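Local coordinates for protein antibiotic biosynthesis monooxygenase (Shewanella loihica, PDB 2RIL) that probably acts as a monooxygenase of the antibiotic biosynthesis monooxygenase family, although its substrate and exact reaction are not established, at residues Q63-F68 against L93-R98; E24-H29 against T42-S47. One frame throughout, in Å; residues are numbered along the deposited sequence.

Interaction 1 (Q63-F68 against L93-R98)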
ATOM      1  N   GLN A  63      12.040 -11.645  -2.345  1.00  8.42           N
ATOM      2  CA  GLN A  63      12.046 -13.075  -2.068  1.00  9.37           C
ATOM      3  C   GLN A  63      12.083 -13.430  -0.576  1.00  9.12           C
ATOM      4  O   GLN A  63      11.594 -14.479  -0.156  1.00  9.72           O
ATOM      5  CB  GLN A  63      13.263 -13.675  -2.746  1.00 11.15           C
ATOM      6  CG  GLN A  63      13.290 -15.192  -2.686  1.00 12.58           C
ATOM      7  CD  GLN A  63      12.255 -15.798  -3.663  1.00 17.76           C
ATOM      8  OE1 GLN A  63      12.299 -15.515  -4.887  1.00 21.91           O
ATOM      9  NE2 GLN A  63      11.305 -16.592  -3.136  1.00 20.71           N
ATOM     10  N   SER A  64      12.683 -12.553   0.242  1.00  8.66           N
ATOM     11  CA  SER A  64      12.779 -12.754   1.679  1.00  8.39           C
ATOM     12  C   SER A  64      13.057 -11.477   2.379  1.00  8.53           C
ATOM     13  O   SER A  64      13.555 -10.516   1.764  1.00  8.49           O
ATOM     14  CB  SER A  64      13.937 -13.728   1.992  1.00  8.40           C
ATOM     15  OG  SER A  64      15.188 -13.199   1.632  1.00  9.74           O
ATOM     16  N   GLU A  65      12.787 -11.487   3.683  1.00  9.12           N
ATOM     17  CA  GLU A  65      13.172 -10.380   4.551  1.00 10.49           C
ATOM     18  C   GLU A  65      14.687 -10.152   4.466  1.00 10.03           C
ATOM     19  O   GLU A  65      15.136  -8.993   4.378  1.00  9.42           O
ATOM     20  CB  GLU A  65      12.816 -10.668   6.020  1.00 11.77           C
ATOM     21  CG  GLU A  65      11.382 -10.548   6.380  1.00 14.25           C
ATOM     22  CD  GLU A  65      11.121 -10.861   7.845  1.00 16.72           C
ATOM     23  OE1 GLU A  65      11.738 -10.220   8.695  1.00 21.22           O
ATOM     24  OE2 GLU A  65      10.302 -11.739   8.126  1.00 26.08           O
ATOM     25  N   ALA A  66      15.473 -11.225   4.559  1.00  9.35           N
ATOM     26  CA  ALA A  66      16.920 -11.093   4.521  1.00  8.79           C
ATOM     27  C   ALA A  66      17.375 -10.359   3.275  1.00  7.85           C
ATOM     28  O   ALA A  66      18.255  -9.482   3.320  1.00  9.34           O
ATOM     29  CB  ALA A  66      17.571 -12.486   4.575  1.00  9.81           C
ATOM     30  N   ASP A  67      16.831 -10.754   2.117  1.00  9.17           N
ATOM     31  CA  ASP A  67      17.213 -10.081   0.879  1.00  8.75           C
ATOM     32  C   ASP A  67      16.893  -8.610   0.882  1.00  8.79           C
ATOM     33  O   ASP A  67      17.718  -7.746   0.479  1.00 10.11           O
ATOM     34  CB  ASP A  67      16.636 -10.764  -0.339  1.00  9.55           C
ATOM     35  CG  ASP A  67      17.242 -12.107  -0.618  1.00 12.18           C
ATOM     36  OD1 ASP A  67      18.337 -12.360  -0.144  1.00 14.75           O
ATOM     37  OD2 ASP A  67      16.665 -12.928  -1.390  1.00 16.52           O
ATOM     38  N   PHE A  68      15.694  -8.279   1.326  1.00  9.01           N
ATOM     39  CA  PHE A  68      15.377  -6.869   1.420  1.00  8.73           C
ATOM     40  C   PHE A  68      16.302  -6.075   2.354  1.00  9.67           C
ATOM     41  O   PHE A  68      16.792  -4.995   1.980  1.00  9.93           O
ATOM     42  CB  PHE A  68      13.916  -6.675   1.887  1.00  8.79           C
ATOM     43  CG  PHE A  68      13.598  -5.242   2.131  1.00  9.50           C
ATOM     44  CD1 PHE A  68      13.301  -4.412   1.076  1.00 10.95           C
ATOM     45  CD2 PHE A  68      13.714  -4.715   3.397  1.00 10.53           C
ATOM     46  CE1 PHE A  68      13.116  -3.051   1.285  1.00 11.84           C
ATOM     47  CE2 PHE A  68      13.511  -3.346   3.612  1.00 11.50           C
ATOM     48  CZ  PHE A  68      13.220  -2.532   2.546  1.00 12.73           C
ATOM     49  N   LEU A  93       7.860  -3.681   5.985  1.00  7.68           N
ATOM     50  CA  LEU A  93       7.607  -4.982   5.345  1.00  7.61           C
ATOM     51  C   LEU A  93       6.332  -5.591   5.887  1.00  7.39           C
ATOM     52  O   LEU A  93       6.005  -5.451   7.064  1.00  7.80           O
ATOM     53  CB  LEU A  93       8.748  -5.972   5.592  1.00  7.70           C
ATOM     54  CG  LEU A  93      10.081  -5.644   4.946  1.00  8.82           C
ATOM     55  CD1 LEU A  93      11.069  -6.828   5.200  1.00 10.60           C
ATOM     56  CD2 LEU A  93       9.952  -5.289   3.464  1.00 10.64           C
ATOM     57  N   TYR A  94       5.656  -6.340   5.011  1.00  6.60           N
ATOM     58  CA  TYR A  94       4.330  -6.922   5.233  1.00  6.46           C
ATOM     59  C   TYR A  94       4.235  -8.303   4.646  1.00  7.31           C
ATOM     60  O   TYR A  94       4.995  -8.653   3.727  1.00  7.08           O
ATOM     61  CB  TYR A  94       3.245  -6.051   4.507  1.00  7.14           C
ATOM     62  CG  TYR A  94       3.118  -4.683   5.107  1.00  6.90           C
ATOM     63  CD1 TYR A  94       3.971  -3.647   4.757  1.00  6.97           C
ATOM     64  CD2 TYR A  94       2.110  -4.402   6.024  1.00  5.97           C
ATOM     65  CE1 TYR A  94       3.883  -2.417   5.360  1.00  6.34           C
ATOM     66  CE2 TYR A  94       1.997  -3.149   6.608  1.00  7.06           C
ATOM     67  CZ  TYR A  94       2.888  -2.154   6.284  1.00  7.05           C
ATOM     68  OH  TYR A  94       2.882  -0.911   6.913  1.00  8.85           O
ATOM     69  N   ARG A  95       3.251  -9.048   5.137  1.00  7.33           N
ATOM     70  CA  ARG A  95       2.797 -10.243   4.418  1.00  8.73           C
ATOM     71  C   ARG A  95       1.295 -10.168   4.274  1.00  7.00           C
ATOM     72  O   ARG A  95       0.617  -9.531   5.082  1.00  8.18           O
ATOM     73  CB  ARG A  95       3.238 -11.529   5.104  1.00 12.21           C
ATOM     74  CG  ARG A  95       4.736 -11.742   4.823  1.00 16.06           C
ATOM     75  CD  ARG A  95       5.177 -13.184   4.831  1.00 17.91           C
ATOM     76  NE  ARG A  95       6.637 -13.312   4.740  1.00 18.72           N
ATOM     77  CZ  ARG A  95       7.484 -13.187   5.753  1.00 20.95           C
ATOM     78  NH1 ARG A  95       7.045 -12.939   6.994  1.00 24.45           N
ATOM     79  NH2 ARG A  95       8.787 -13.305   5.519  1.00 19.66           N
ATOM     80  N   VAL A  96       0.753 -10.813   3.265  1.00  8.19           N
ATOM     81  CA  VAL A  96      -0.687 -10.808   3.036  1.00  6.72           C
ATOM     82  C   VAL A  96      -1.328 -11.817   3.984  1.00  7.92           C
ATOM     83  O   VAL A  96      -0.916 -12.970   4.036  1.00  8.56           O
ATOM     84  CB  VAL A  96      -1.032 -11.136   1.567  1.00  6.93           C
ATOM     85  CG1 VAL A  96      -2.565 -11.231   1.375  1.00  8.53           C
ATOM     86  CG2 VAL A  96      -0.453 -10.057   0.613  1.00  9.88           C
ATOM     87  N   ILE A  97      -2.332 -11.360   4.739  1.00  6.83           N
ATOM     88  CA  ILE A  97      -3.013 -12.186   5.721  1.00  7.55           C
ATOM     89  C   ILE A  97      -4.473 -12.501   5.408  1.00  7.92           C
ATOM     90  O   ILE A  97      -5.003 -13.451   5.995  1.00  8.51           O
ATOM     91  CB  ILE A  97      -2.910 -11.605   7.153  1.00  7.34           C
ATOM     92  CG1 ILE A  97      -3.502 -10.204   7.263  1.00  7.67           C
ATOM     93  CG2 ILE A  97      -1.447 -11.679   7.646  1.00  7.59           C
ATOM     94  CD1 ILE A  97      -3.997  -9.804   8.724  1.00  9.02           C
ATOM     95  N   ARG A  98      -5.129 -11.710   4.548  1.00  7.72           N
ATOM     96  CA  ARG A  98      -6.511 -11.992   4.144  1.00  8.81           C
ATOM     97  C   ARG A  98      -6.683 -11.546   2.727  1.00  8.75           C
ATOM     98  O   ARG A  98      -6.030 -10.591   2.262  1.00  8.73           O
ATOM     99  CB  ARG A  98      -7.569 -11.239   4.966  1.00  8.13           C
ATOM    100  CG  ARG A  98      -7.578 -11.493   6.469  1.00  9.29           C
ATOM    101  CD  ARG A  98      -8.050 -12.854   6.813  1.00  9.62           C
ATOM    102  NE  ARG A  98      -8.194 -13.046   8.259  1.00  9.08           N
ATOM    103  CZ  ARG A  98      -7.200 -13.273   9.097  1.00  9.48           C
ATOM    104  NH1 ARG A  98      -5.942 -13.345   8.656  1.00  9.42           N
ATOM    105  NH2 ARG A  98      -7.469 -13.464  10.399  1.00 10.90           N
TER
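Phe-68 and Leu-93 form the tight end of this contact, which joins the start of helix 65-79 to strand 92-98, outermost within the chain, in a ferredoxin-like α+β fold. These elements belong to the second of its two split beta-alpha-beta crossovers, with strand 6-12 lying between strands 56-62 and 92-98. Leu-93 lays its CD2 methyl over one face of the Phe-68 ring in a CH-pi contact, 3.9 Å from CD2 to the ring centroid and 15° from the normal. Leu-93 CD2 is displaced toward the rim, 3.8 Å from Phe-68 CD2. With its CG anti to the backbone N (chi1 174°), Phe-68 directs the ring at the sheet, where it also meets Leu-8 and, edge-to-face, Trp-62. On the other branch of the leucine, Leu-93 CD1 touches Glu-65 CG at 3.9 Å and so continues the apolar patch to the foot of an acidic side chain.

Farther along the strand the contact becomes looser and more polar. Glu-65 and Arg-95, both partly exposed, meet roughly perpendicular, with carboxylate and guanidinium planes 51° apart. Their salt bridge is long and its hydrogen bond weak, 3.4 Å from Arg-95 NH2 to Glu-65 OE2. Each side chain has a stronger polar partner elsewhere: Glu-65 OE1 bonds with Tyr-69 OH, whereas Arg-95 NE and NH2 bond to the carbonyl oxygens of Pro-5 and Ala-4. Those two carbonyls steady the guanidinium; the carboxylate approaches its edge, near its plane. Ser-64 is the N-cap of the helix: Ser-64 OG accepts a hydrogen bond from Asp-67 N at 3.0 Å.

Interaction 2 (E24-H29 against T42-S47); sequences EYWEAH and TQLHQS
This is a buried, apolar helix-on-sheet contact inside the ferredoxin-like α+β fold, where Trp-26 of helix 19-33 lies against Leu-44 and Thr-42 of strand 39-47. The helix links strands 6-12 and 39-47 in the first split beta-alpha-beta crossover. Leu-44 spreads both methyls over one face of the indole: CD1 sits almost on the normal of the five-membered ring, 3.9 Å from its centroid in a CH-pi contact, while Leu-44 CD2 lies over the same face at the rim of the six-membered ring, 3.7 Å from Trp-26 CE3. The two side chains run past one another head to tail, and Leu-44 CB lies 3.9 Å from Trp-26 CH2. A chi1 of 177° points the indole of Trp-26 away from its own backbone N and out toward the strand. Asn-58 on neighbouring strand 56-62 packs against both Trp-26 and Leu-44, and its OD1 is hydrogen-bonded to Thr-42 OG1. With its hydroxyl thus engaged, Thr-42 meets the ring edge chiefly through its methyl, Thr-42 CG2 lying 3.7 Å from Trp-26 CH2.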
ATOM      1  N   GLU A  24      11.030  10.635 -10.207  1.00 10.39           N
ATOM      2  CA  GLU A  24      12.350  10.423 -10.781  1.00 12.11           C
ATOM      3  C   GLU A  24      13.367  10.013  -9.694  1.00 12.75           C
ATOM      4  O   GLU A  24      14.227   9.174  -9.934  1.00 13.60           O
ATOM      5  CB  GLU A  24      12.751  11.675 -11.603  1.00 12.91           C
ATOM      6  CG  GLU A  24      11.878  11.771 -12.852  1.00 13.87           C
ATOM      7  CD  GLU A  24      12.045  13.013 -13.715  1.00 15.73           C
ATOM      8  OE1 GLU A  24      13.046  13.721 -13.572  1.00 18.34           O
ATOM      9  OE2 GLU A  24      11.150  13.247 -14.582  1.00 17.17           O
ATOM     10  N   TYR A  25      13.220  10.568  -8.490  1.00 14.71           N
ATOM     11  CA  TYR A  25      14.001  10.134  -7.317  1.00 14.73           C
ATOM     12  C   TYR A  25      13.727   8.660  -7.035  1.00 13.62           C
ATOM     13  O   TYR A  25      14.645   7.853  -6.876  1.00 13.45           O
ATOM     14  CB  TYR A  25      13.617  11.014  -6.099  1.00 17.96           C
ATOM     15  CG  TYR A  25      14.189  10.598  -4.767  1.00 20.70           C
ATOM     16  CD1 TYR A  25      13.498   9.728  -3.914  1.00 23.34           C
ATOM     17  CD2 TYR A  25      15.368  11.148  -4.331  1.00 25.30           C
ATOM     18  CE1 TYR A  25      14.049   9.367  -2.671  1.00 25.27           C
ATOM     19  CE2 TYR A  25      15.909  10.811  -3.106  1.00 26.56           C
ATOM     20  CZ  TYR A  25      15.244   9.941  -2.280  1.00 25.00           C
ATOM     21  OH  TYR A  25      15.827   9.635  -1.056  1.00 26.82           O
ATOM     22  N   TRP A  26      12.448   8.308  -7.031  1.00 12.23           N
ATOM     23  CA  TRP A  26      12.045   6.945  -6.775  1.00 11.88           C
ATOM     24  C   TRP A  26      12.654   6.018  -7.832  1.00 10.83           C
ATOM     25  O   TRP A  26      13.189   4.955  -7.491  1.00 11.37           O
ATOM     26  CB  TRP A  26      10.523   6.839  -6.724  1.00 10.87           C
ATOM     27  CG  TRP A  26      10.135   5.394  -6.524  1.00  9.75           C
ATOM     28  CD1 TRP A  26      10.020   4.716  -5.337  1.00 10.30           C
ATOM     29  CD2 TRP A  26       9.904   4.418  -7.546  1.00  8.38           C
ATOM     30  NE1 TRP A  26       9.678   3.411  -5.558  1.00  9.45           N
ATOM     31  CE2 TRP A  26       9.603   3.197  -6.909  1.00  7.69           C
ATOM     32  CE3 TRP A  26       9.896   4.464  -8.941  1.00  8.51           C
ATOM     33  CZ2 TRP A  26       9.326   2.049  -7.621  1.00  8.34           C
ATOM     34  CZ3 TRP A  26       9.638   3.320  -9.633  1.00  8.73           C
ATOM     35  CH2 TRP A  26       9.321   2.127  -8.972  1.00  8.49           C
ATOM     36  N   GLU A  27      12.609   6.408  -9.111  1.00 10.25           N
ATOM     37  CA  GLU A  27      13.164   5.586 -10.180  1.00 10.49           C
ATOM     38  C   GLU A  27      14.650   5.301 -10.036  1.00 11.40           C
ATOM     39  O   GLU A  27      15.089   4.190 -10.289  1.00 10.79           O
ATOM     40  CB  GLU A  27      12.929   6.256 -11.520  1.00  9.94           C
ATOM     41  CG  GLU A  27      11.458   6.263 -11.973  1.00  9.89           C
ATOM     42  CD  GLU A  27      11.215   7.155 -13.162  1.00 10.26           C
ATOM     43  OE1 GLU A  27      11.758   8.297 -13.156  1.00 10.68           O
ATOM     44  OE2 GLU A  27      10.472   6.712 -14.094  1.00 10.41           O
ATOM     45  N   ALA A  28      15.409   6.314  -9.621  1.00 11.83           N
ATOM     46  CA  ALA A  28      16.838   6.121  -9.392  1.00 13.00           C
ATOM     47  C   ALA A  28      17.093   5.069  -8.315  1.00 12.86           C
ATOM     48  O   ALA A  28      17.994   4.230  -8.465  1.00 13.96           O
ATOM     49  CB  ALA A  28      17.499   7.480  -9.056  1.00 13.03           C
ATOM     50  N   HIS A  29      16.287   5.107  -7.262  1.00 11.94           N
ATOM     51  CA  HIS A  29      16.349   4.109  -6.220  1.00 12.27           C
ATOM     52  C   HIS A  29      15.898   2.722  -6.664  1.00 11.58           C
ATOM     53  O   HIS A  29      16.544   1.751  -6.338  1.00 11.58           O
ATOM     54  CB  HIS A  29      15.616   4.582  -4.979  1.00 12.83           C
ATOM     55  CG  HIS A  29      16.318   5.706  -4.292  1.00 14.19           C
ATOM     56  ND1 HIS A  29      16.380   6.975  -4.826  1.00 17.80           N
ATOM     57  CD2 HIS A  29      17.002   5.758  -3.119  1.00 18.77           C
ATOM     58  CE1 HIS A  29      17.073   7.758  -4.011  1.00 18.62           C
ATOM     59  NE2 HIS A  29      17.468   7.036  -2.973  1.00 18.46           N
ATOM     60  N   THR A  42       7.910  -4.584  -8.560  1.00  7.36           N
ATOM     61  CA  THR A  42       7.384  -3.435  -7.866  1.00  7.90           C
ATOM     62  C   THR A  42       6.253  -2.782  -8.637  1.00  7.50           C
ATOM     63  O   THR A  42       6.149  -2.946  -9.862  1.00  7.91           O
ATOM     64  CB  THR A  42       8.496  -2.409  -7.596  1.00  8.95           C
ATOM     65  OG1 THR A  42       8.135  -1.591  -6.484  1.00 10.30           O
ATOM     66  CG2 THR A  42       8.776  -1.566  -8.822  1.00  9.85           C
ATOM     67  N   GLN A  43       5.415  -2.069  -7.895  1.00  7.33           N
ATOM     68  CA  GLN A  43       4.343  -1.279  -8.463  1.00  7.88           C
ATOM     69  C   GLN A  43       4.285   0.045  -7.737  1.00  6.98           C
ATOM     70  O   GLN A  43       3.848   0.108  -6.561  1.00  6.30           O
ATOM     71  CB  GLN A  43       2.993  -1.990  -8.353  1.00  7.97           C
ATOM     72  CG  GLN A  43       2.898  -3.285  -9.131  1.00  9.58           C
ATOM     73  CD  GLN A  43       1.578  -3.935  -8.913  1.00 11.47           C
ATOM     74  OE1 GLN A  43       1.305  -4.343  -7.806  1.00 16.41           O
ATOM     75  NE2 GLN A  43       0.728  -3.938  -9.914  1.00 12.04           N
ATOM     76  N   LEU A  44       4.702   1.100  -8.417  1.00  7.26           N
ATOM     77  CA  LEU A  44       4.616   2.438  -7.813  1.00  6.51           C
ATOM     78  C   LEU A  44       3.230   2.948  -8.160  1.00  6.53           C
ATOM     79  O   LEU A  44       2.866   3.038  -9.332  1.00  7.02           O
ATOM     80  CB  LEU A  44       5.632   3.402  -8.453  1.00  6.91           C
ATOM     81  CG  LEU A  44       5.622   4.829  -7.844  1.00  7.48           C
ATOM     82  CD1 LEU A  44       6.032   4.866  -6.382  1.00  7.18           C
ATOM     83  CD2 LEU A  44       6.479   5.742  -8.719  1.00  8.37           C
ATOM     84  N   HIS A  45       2.435   3.261  -7.130  1.00  7.09           N
ATOM     85  CA  HIS A  45       1.060   3.725  -7.279  1.00  6.46           C
ATOM     86  C   HIS A  45       1.022   5.256  -7.087  1.00  6.28           C
ATOM     87  O   HIS A  45       1.640   5.801  -6.158  1.00  7.82           O
ATOM     88  CB  HIS A  45       0.178   3.083  -6.218  1.00  6.85           C
ATOM     89  CG  HIS A  45      -0.025   1.613  -6.370  1.00  6.49           C
ATOM     90  ND1 HIS A  45       0.949   0.671  -6.075  1.00  7.92           N
ATOM     91  CD2 HIS A  45      -1.136   0.919  -6.741  1.00  6.47           C
ATOM     92  CE1 HIS A  45       0.426  -0.538  -6.272  1.00  7.46           C
ATOM     93  NE2 HIS A  45      -0.843  -0.414  -6.636  1.00  7.01           N
ATOM     94  N   GLN A  46       0.259   5.928  -7.944  1.00  6.24           N
ATOM     95  CA  GLN A  46       0.010   7.367  -7.842  1.00  7.18           C
ATOM     96  C   GLN A  46      -1.457   7.596  -7.515  1.00  7.21           C
ATOM     97  O   GLN A  46      -2.338   7.015  -8.135  1.00  7.11           O
ATOM     98  CB  GLN A  46       0.354   8.092  -9.148  1.00  7.53           C
ATOM     99  CG  GLN A  46       0.152   9.596  -9.044  1.00  8.60           C
ATOM    100  CD  GLN A  46       0.425  10.306 -10.331  1.00 10.82           C
ATOM    101  OE1 GLN A  46       1.288   9.885 -11.074  1.00 12.29           O
ATOM    102  NE2 GLN A  46      -0.305  11.391 -10.588  1.00 14.45           N
ATOM    103  N   SER A  47      -1.704   8.498  -6.568  1.00  7.56           N
ATOM    104  CA  SER A  47      -3.056   8.800  -6.183  1.00  8.55           C
ATOM    105  C   SER A  47      -3.809   9.472  -7.318  1.00  9.21           C
ATOM    106  O   SER A  47      -3.244  10.296  -8.049  1.00  9.71           O
ATOM    107  CB  SER A  47      -3.095   9.700  -4.932  1.00  7.97           C
ATOM    108  OG  SER A  47      -2.536  10.985  -5.169  1.00  9.46           O
TER

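Overall arrangement
Interactions 1 and 2 fix the two helices to the two strands that are outermost within the chain in the same antiparallel sheet, on opposite sides of the chain's centre. Their centres are 19 Å apart and their nearest atoms about 9 Å, so they do not touch within one subunit. Their segments come together across the dimer: residues of strand 92-98 pair antiparallel with a strand of the second subunit, Val-96 packs on His-45 of that subunit, and Arg-98 forms a salt bridge with its Glu-27. This continuous sheet is consistent with a dimeric α/β barrel. A propanediol, probably from the crystallisation liquor, lies about 6 Å from the Trp-26 side chain and may mark a pocket beside interaction 2.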